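Long-range contact in putative protein-disulfide isomerase (Pseudomonas syringae pv. tomato, PDB 3GN3), which is of unknown function but, as a member of the DsbA family with a thioredoxin-like fold, is a putative protein-disulfide isomerase: residues A[31-42]-A[170-181]. Numbering follows the deposited sequence.
Sequences KAFFKLDDLLAQ and SGDPVSKWVSDI. With SO4 (sulfate ion), chain C.
In this DsbA relative's thioredoxin-like domain, helices 27-33 and 36-43, joined by a turn, pack against the C-terminal helix 174-181, with L39 lodging as a knob among V174, W177, V178 and I181. The axes of 36-42 and 174-181 approach to 9.4 Å at -50°. With CG anti to the backbone N (chi1 176°), L39 sends CD1 to the edge of the W177 indole, 3.5 Å from W177 CB, and meets I181 tip to tip. V174 CG1 presses on L39 CA (3.5 Å), while Q42 lays its amide over the same methyl. V174 CG2 lies alongside the K35 chain, 3.7 Å from K35 CD. Extended beyond CG, K35 runs past W177 to the loop 170-173 ahead of helix 174-181, where K35 NZ donates to S170 O and D172 O, 2.6 Å each, the latter from above the carbonyl plane. S170 OG lies within hydrogen-bonding distance of sulfate O3 and O4; this ion, probably from the crystallisation liquor, also bonds S169 OG. W177 NE1 is hydrogen-bonded to S169 O, and the indole meets the F158 ring. Beneath, L36 rests on V20 and L39 on F18 and V50, so strands 16-22 and 48-54 of the central sheet floor the interface.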
ATOM      1  N   LYS A  31      23.724   8.988   5.437  1.00 35.10           N
ATOM      2  CA  LYS A  31      24.628   7.852   5.418  1.00 35.62           C
ATOM      3  C   LYS A  31      24.477   7.036   4.110  1.00 35.65           C
ATOM      4  O   LYS A  31      25.465   6.788   3.407  1.00 35.80           O
ATOM      5  CB  LYS A  31      24.367   7.012   6.659  1.00 35.95           C
ATOM      6  CG  LYS A  31      25.448   6.053   7.045  1.00 38.97           C
ATOM      7  CD  LYS A  31      25.561   6.062   8.575  1.00 45.41           C
ATOM      8  CE  LYS A  31      25.817   4.679   9.153  1.00 49.31           C
ATOM      9  NZ  LYS A  31      24.548   3.845   9.129  1.00 52.96           N
ATOM     10  N   ALA A  32      23.252   6.646   3.757  1.00 35.45           N
ATOM     11  CA  ALA A  32      23.040   5.906   2.504  1.00 35.24           C
ATOM     12  C   ALA A  32      23.364   6.766   1.278  1.00 35.26           C
ATOM     13  O   ALA A  32      23.892   6.266   0.271  1.00 35.14           O
ATOM     14  CB  ALA A  32      21.604   5.348   2.420  1.00 34.80           C
ATOM     15  N   PHE A  33      23.059   8.060   1.374  1.00 35.16           N
ATOM     16  CA  PHE A  33      23.271   8.977   0.260  1.00 35.84           C
ATOM     17  C   PHE A  33      24.750   9.018  -0.131  1.00 36.08           C
ATOM     18  O   PHE A  33      25.104   8.818  -1.294  1.00 35.72           O
ATOM     19  CB  PHE A  33      22.761  10.384   0.614  1.00 35.90           C
ATOM     20  CG  PHE A  33      23.118  11.429  -0.403  1.00 35.42           C
ATOM     21  CD1 PHE A  33      22.481  11.458  -1.638  1.00 34.65           C
ATOM     22  CD2 PHE A  33      24.116  12.369  -0.129  1.00 35.68           C
ATOM     23  CE1 PHE A  33      22.810  12.426  -2.586  1.00 35.50           C
ATOM     24  CE2 PHE A  33      24.454  13.354  -1.074  1.00 36.13           C
ATOM     25  CZ  PHE A  33      23.804  13.381  -2.303  1.00 35.23           C
ATOM     26  N   PHE A  34      25.600   9.267   0.859  1.00 36.59           N
ATOM     27  CA  PHE A  34      27.046   9.227   0.671  1.00 37.56           C
ATOM     28  C   PHE A  34      27.643   7.861   0.264  1.00 38.16           C
ATOM     29  O   PHE A  34      28.849   7.763   0.079  1.00 39.27           O
ATOM     30  CB  PHE A  34      27.777   9.798   1.897  1.00 37.28           C
ATOM     31  CG  PHE A  34      27.671  11.301   2.027  1.00 37.40           C
ATOM     32  CD1 PHE A  34      28.099  12.144   0.990  1.00 38.52           C
ATOM     33  CD2 PHE A  34      27.161  11.879   3.183  1.00 36.61           C
ATOM     34  CE1 PHE A  34      28.000  13.544   1.101  1.00 37.96           C
ATOM     35  CE2 PHE A  34      27.062  13.280   3.302  1.00 37.40           C
ATOM     36  CZ  PHE A  34      27.487  14.108   2.255  1.00 37.00           C
ATOM     37  N   LYS A  35      26.821   6.824   0.088  1.00 38.06           N
ATOM     38  CA  LYS A  35      27.326   5.539  -0.391  1.00 37.35           C
ATOM     39  C   LYS A  35      26.910   5.261  -1.827  1.00 37.91           C
ATOM     40  O   LYS A  35      27.320   4.252  -2.415  1.00 38.64           O
ATOM     41  CB  LYS A  35      26.865   4.392   0.511  1.00 37.19           C
ATOM     42  CG  LYS A  35      27.519   4.368   1.895  1.00 36.09           C
ATOM     43  CD  LYS A  35      27.249   3.036   2.610  1.00 35.31           C
ATOM     44  CE  LYS A  35      27.490   3.169   4.096  1.00 35.77           C
ATOM     45  NZ  LYS A  35      27.080   1.955   4.847  1.00 34.79           N
ATOM     46  N   LEU A  36      26.112   6.141  -2.419  1.00 37.89           N
ATOM     47  CA  LEU A  36      25.587   5.845  -3.746  1.00 38.37           C
ATOM     48  C   LEU A  36      26.638   5.923  -4.858  1.00 38.95           C
ATOM     49  O   LEU A  36      26.544   5.192  -5.851  1.00 38.09           O
ATOM     50  CB  LEU A  36      24.333   6.668  -4.059  1.00 37.99           C
ATOM     51  CG  LEU A  36      23.115   6.401  -3.159  1.00 38.92           C
ATOM     52  CD1 LEU A  36      22.040   7.459  -3.412  1.00 39.08           C
ATOM     53  CD2 LEU A  36      22.547   4.975  -3.326  1.00 37.11           C
ATOM     54  N   ASP A  37      27.650   6.783  -4.684  1.00 40.33           N
ATOM     55  CA  ASP A  37      28.781   6.836  -5.630  1.00 41.64           C
ATOM     56  C   ASP A  37      29.532   5.506  -5.662  1.00 41.22           C
ATOM     57  O   ASP A  37      29.691   4.932  -6.736  1.00 40.70           O
ATOM     58  CB  ASP A  37      29.744   7.990  -5.333  1.00 42.72           C
ATOM     59  CG  ASP A  37      29.229   9.344  -5.831  1.00 46.26           C
ATOM     60  OD1 ASP A  37      29.768  10.388  -5.386  1.00 50.92           O
ATOM     61  OD2 ASP A  37      28.291   9.387  -6.659  1.00 50.45           O
ATOM     62  N   ASP A  38      29.945   5.008  -4.490  1.00 41.12           N
ATOM     63  CA  ASP A  38      30.572   3.680  -4.392  1.00 41.60           C
ATOM     64  C   ASP A  38      29.685   2.637  -4.994  1.00 41.08           C
ATOM     65  O   ASP A  38      30.156   1.789  -5.747  1.00 41.61           O
ATOM     66  CB  ASP A  38      30.790   3.208  -2.958  1.00 42.20           C
ATOM     67  CG  ASP A  38      31.464   4.210  -2.108  1.00 44.72           C
ATOM     68  OD1 ASP A  38      31.781   5.314  -2.626  1.00 47.28           O
ATOM     69  OD2 ASP A  38      31.658   3.878  -0.906  1.00 47.82           O
ATOM     70  N   LEU A  39      28.405   2.673  -4.632  1.00 39.88           N
ATOM     71  CA  LEU A  39      27.499   1.657  -5.107  1.00 39.05           C
ATOM     72  C   LEU A  39      27.546   1.527  -6.637  1.00 38.57           C
ATOM     73  O   LEU A  39      27.715   0.431  -7.170  1.00 38.46           O
ATOM     74  CB  LEU A  39      26.065   1.875  -4.596  1.00 38.54           C
ATOM     75  CG  LEU A  39      25.280   0.766  -5.293  1.00 38.13           C
ATOM     76  CD1 LEU A  39      25.337  -0.545  -4.492  1.00 39.30           C
ATOM     77  CD2 LEU A  39      23.898   1.161  -5.647  1.00 37.02           C
ATOM     78  N   LEU A  40      27.409   2.652  -7.324  1.00 38.35           N
ATOM     79  CA  LEU A  40      27.422   2.688  -8.779  1.00 38.45           C
ATOM     80  C   LEU A  40      28.776   2.209  -9.359  1.00 38.05           C
ATOM     81  O   LEU A  40      28.822   1.393 -10.283  1.00 37.38           O
ATOM     82  CB  LEU A  40      27.105   4.111  -9.220  1.00 38.72           C
ATOM     83  CG  LEU A  40      26.593   4.367 -10.626  1.00 39.14           C
ATOM     84  CD1 LEU A  40      25.321   3.569 -10.890  1.00 40.47           C
ATOM     85  CD2 LEU A  40      26.365   5.847 -10.759  1.00 37.85           C
ATOM     86  N   ALA A  41      29.864   2.719  -8.784  1.00 37.88           N
ATOM     87  CA  ALA A  41      31.228   2.285  -9.103  1.00 37.49           C
ATOM     88  C   ALA A  41      31.422   0.767  -8.934  1.00 37.51           C
ATOM     89  O   ALA A  41      31.917   0.093  -9.831  1.00 37.59           O
ATOM     90  CB  ALA A  41      32.216   3.045  -8.245  1.00 36.75           C
ATOM     91  N   GLN A  42      31.018   0.241  -7.785  1.00 37.62           N
ATOM     92  CA  GLN A  42      31.175  -1.172  -7.477  1.00 37.75           C
ATOM     93  C   GLN A  42      30.178  -2.059  -8.181  1.00 38.57           C
ATOM     94  O   GLN A  42      30.544  -3.121  -8.627  1.00 39.21           O
ATOM     95  CB  GLN A  42      31.106  -1.404  -5.975  1.00 37.22           C
ATOM     96  CG  GLN A  42      32.178  -0.643  -5.254  1.00 36.60           C
ATOM     97  CD  GLN A  42      32.190  -0.905  -3.795  1.00 37.39           C
ATOM     98  OE1 GLN A  42      31.846  -2.002  -3.340  1.00 38.88           O
ATOM     99  NE2 GLN A  42      32.595   0.096  -3.029  1.00 37.63           N
ATOM    100  N   SER A 170      21.259   1.255   5.722  1.00 34.38           N
ATOM    101  CA  SER A 170      22.247   2.310   5.443  1.00 34.90           C
ATOM    102  C   SER A 170      23.599   2.007   6.071  1.00 35.53           C
ATOM    103  O   SER A 170      24.629   2.478   5.588  1.00 35.52           O
ATOM    104  CB  SER A 170      21.760   3.671   5.924  1.00 34.51           C
ATOM    105  OG  SER A 170      21.441   3.626   7.293  1.00 34.87           O
ATOM    106  N   GLY A 171      23.578   1.216   7.146  1.00 36.08           N
ATOM    107  CA  GLY A 171      24.782   0.647   7.727  1.00 35.99           C
ATOM    108  C   GLY A 171      25.471  -0.406   6.864  1.00 36.45           C
ATOM    109  O   GLY A 171      26.644  -0.683   7.069  1.00 37.27           O
ATOM    110  N   ASP A 172      24.779  -1.015   5.907  1.00 36.31           N
ATOM    111  CA  ASP A 172      25.411  -2.086   5.134  1.00 36.47           C
ATOM    112  C   ASP A 172      26.702  -1.637   4.452  1.00 36.72           C
ATOM    113  O   ASP A 172      26.806  -0.492   3.998  1.00 36.54           O
ATOM    114  CB  ASP A 172      24.475  -2.644   4.062  1.00 36.51           C
ATOM    115  CG  ASP A 172      23.318  -3.415   4.636  1.00 36.81           C
ATOM    116  OD1 ASP A 172      23.353  -3.731   5.846  1.00 36.25           O
ATOM    117  OD2 ASP A 172      22.361  -3.689   3.871  1.00 36.61           O
ATOM    118  N   PRO A 173      27.699  -2.547   4.383  1.00 36.66           N
ATOM    119  CA  PRO A 173      28.822  -2.320   3.468  1.00 36.09           C
ATOM    120  C   PRO A 173      28.283  -2.301   2.038  1.00 36.30           C
ATOM    121  O   PRO A 173      27.416  -3.128   1.682  1.00 36.34           O
ATOM    122  CB  PRO A 173      29.712  -3.556   3.675  1.00 35.97           C
ATOM    123  CG  PRO A 173      29.256  -4.191   4.946  1.00 35.52           C
ATOM    124  CD  PRO A 173      27.872  -3.746   5.231  1.00 36.19           C
ATOM    125  N   VAL A 174      28.790  -1.379   1.224  1.00 36.08           N
ATOM    126  CA  VAL A 174      28.341  -1.261  -0.171  1.00 36.08           C
ATOM    127  C   VAL A 174      28.431  -2.608  -0.908  1.00 36.68           C
ATOM    128  O   VAL A 174      27.600  -2.914  -1.777  1.00 37.35           O
ATOM    129  CB  VAL A 174      29.111  -0.124  -0.909  1.00 36.10           C
ATOM    130  CG1 VAL A 174      28.817  -0.097  -2.407  1.00 34.23           C
ATOM    131  CG2 VAL A 174      28.782   1.222  -0.275  1.00 35.64           C
ATOM    132  N   SER A 175      29.416  -3.425  -0.537  1.00 36.75           N
ATOM    133  CA  SER A 175      29.612  -4.745  -1.154  1.00 36.73           C
ATOM    134  C   SER A 175      28.441  -5.675  -0.867  1.00 36.72           C
ATOM    135  O   SER A 175      28.150  -6.549  -1.688  1.00 36.51           O
ATOM    136  CB  SER A 175      30.928  -5.386  -0.701  1.00 36.38           C
ATOM    137  OG  SER A 175      31.054  -5.301   0.704  1.00 36.99           O
ATOM    138  N   LYS A 176      27.762  -5.477   0.276  1.00 36.64           N
ATOM    139  CA  LYS A 176      26.506  -6.206   0.522  1.00 36.79           C
ATOM    140  C   LYS A 176      25.392  -5.748  -0.437  1.00 36.66           C
ATOM    141  O   LYS A 176      24.715  -6.605  -1.043  1.00 36.96           O
ATOM    142  CB  LYS A 176      26.042  -6.168   1.980  1.00 36.77           C
ATOM    143  CG  LYS A 176      24.833  -7.057   2.218  1.00 37.60           C
ATOM    144  CD  LYS A 176      24.241  -6.855   3.622  1.00 42.48           C
ATOM    145  CE  LYS A 176      22.731  -7.284   3.723  1.00 42.49           C
ATOM    146  NZ  LYS A 176      21.743  -6.288   3.148  1.00 40.54           N
ATOM    147  N   TRP A 177      25.240  -4.426  -0.615  1.00 35.66           N
ATOM    148  CA  TRP A 177      24.291  -3.901  -1.607  1.00 35.06           C
ATOM    149  C   TRP A 177      24.552  -4.501  -2.963  1.00 35.54           C
ATOM    150  O   TRP A 177      23.609  -4.884  -3.649  1.00 35.84           O
ATOM    151  CB  TRP A 177      24.301  -2.374  -1.731  1.00 34.36           C
ATOM    152  CG  TRP A 177      23.874  -1.615  -0.489  1.00 32.71           C
ATOM    153  CD1 TRP A 177      23.365  -2.138   0.686  1.00 30.66           C
ATOM    154  CD2 TRP A 177      23.882  -0.190  -0.324  1.00 30.24           C
ATOM    155  NE1 TRP A 177      23.080  -1.115   1.570  1.00 31.12           N
ATOM    156  CE2 TRP A 177      23.386   0.086   0.978  1.00 30.16           C
ATOM    157  CE3 TRP A 177      24.265   0.881  -1.148  1.00 30.19           C
ATOM    158  CZ2 TRP A 177      23.271   1.402   1.480  1.00 29.69           C
ATOM    159  CZ3 TRP A 177      24.145   2.205  -0.644  1.00 29.90           C
ATOM    160  CH2 TRP A 177      23.650   2.443   0.657  1.00 29.58           C
ATOM    161  N   VAL A 178      25.827  -4.610  -3.340  1.00 35.94           N
ATOM    162  CA  VAL A 178      26.185  -5.134  -4.669  1.00 36.05           C
ATOM    163  C   VAL A 178      25.686  -6.581  -4.851  1.00 36.47           C
ATOM    164  O   VAL A 178      25.064  -6.893  -5.885  1.00 35.99           O
ATOM    165  CB  VAL A 178      27.722  -5.002  -4.973  1.00 36.16           C
ATOM    166  CG1 VAL A 178      28.038  -5.323  -6.432  1.00 34.19           C
ATOM    167  CG2 VAL A 178      28.221  -3.611  -4.625  1.00 35.63           C
ATOM    168  N   SER A 179      25.909  -7.442  -3.850  1.00 36.82           N
ATOM    169  CA  SER A 179      25.386  -8.828  -3.939  1.00 37.86           C
ATOM    170  C   SER A 179      23.868  -8.881  -3.832  1.00 38.24           C
ATOM    171  O   SER A 179      23.250  -9.690  -4.512  1.00 38.71           O
ATOM    172  CB  SER A 179      25.965  -9.775  -2.889  1.00 37.40           C
ATOM    173  OG  SER A 179      26.954  -9.155  -2.109  1.00 38.84           O
ATOM    174  N   ASP A 180      23.280  -8.052  -2.957  1.00 38.67           N
ATOM    175  CA  ASP A 180      21.815  -7.954  -2.831  1.00 38.98           C
ATOM    176  C   ASP A 180      21.209  -7.594  -4.181  1.00 39.42           C
ATOM    177  O   ASP A 180      20.247  -8.234  -4.619  1.00 39.59           O
ATOM    178  CB  ASP A 180      21.403  -6.889  -1.811  1.00 38.95           C
ATOM    179  CG  ASP A 180      21.753  -7.265  -0.380  1.00 39.62           C
ATOM    180  OD1 ASP A 180      22.042  -8.455  -0.121  1.00 39.91           O
ATOM    181  OD2 ASP A 180      21.730  -6.365   0.495  1.00 40.18           O
ATOM    182  N   ILE A 181      21.776  -6.582  -4.846  1.00 39.36           N
ATOM    183  CA  ILE A 181      21.301  -6.204  -6.171  1.00 39.98           C
ATOM    184  C   ILE A 181      21.469  -7.390  -7.143  1.00 40.99           C
ATOM    185  O   ILE A 181      20.540  -7.719  -7.896  1.00 41.35           O
ATOM    186  CB  ILE A 181      21.916  -4.860  -6.688  1.00 39.59           C
ATOM    187  CG1 ILE A 181      21.381  -3.688  -5.847  1.00 38.96           C
ATOM    188  CG2 ILE A 181      21.563  -4.642  -8.156  1.00 38.30           C
ATOM    189  CD1 ILE A 181      22.284  -2.467  -5.748  1.00 37.99           C
TER
HETATM  190  S   SO4 C 180      18.551   1.962   8.073  1.00 65.30           S
HETATM  191  O1  SO4 C 180      18.554   0.735   8.879  1.00 65.34           O
HETATM  192  O2  SO4 C 180      17.190   2.356   7.674  1.00 66.52           O
HETATM  193  O3  SO4 C 180      19.175   3.059   8.803  1.00 65.96           O
HETATM  194  O4  SO4 C 180      19.317   1.719   6.866  1.00 65.69           O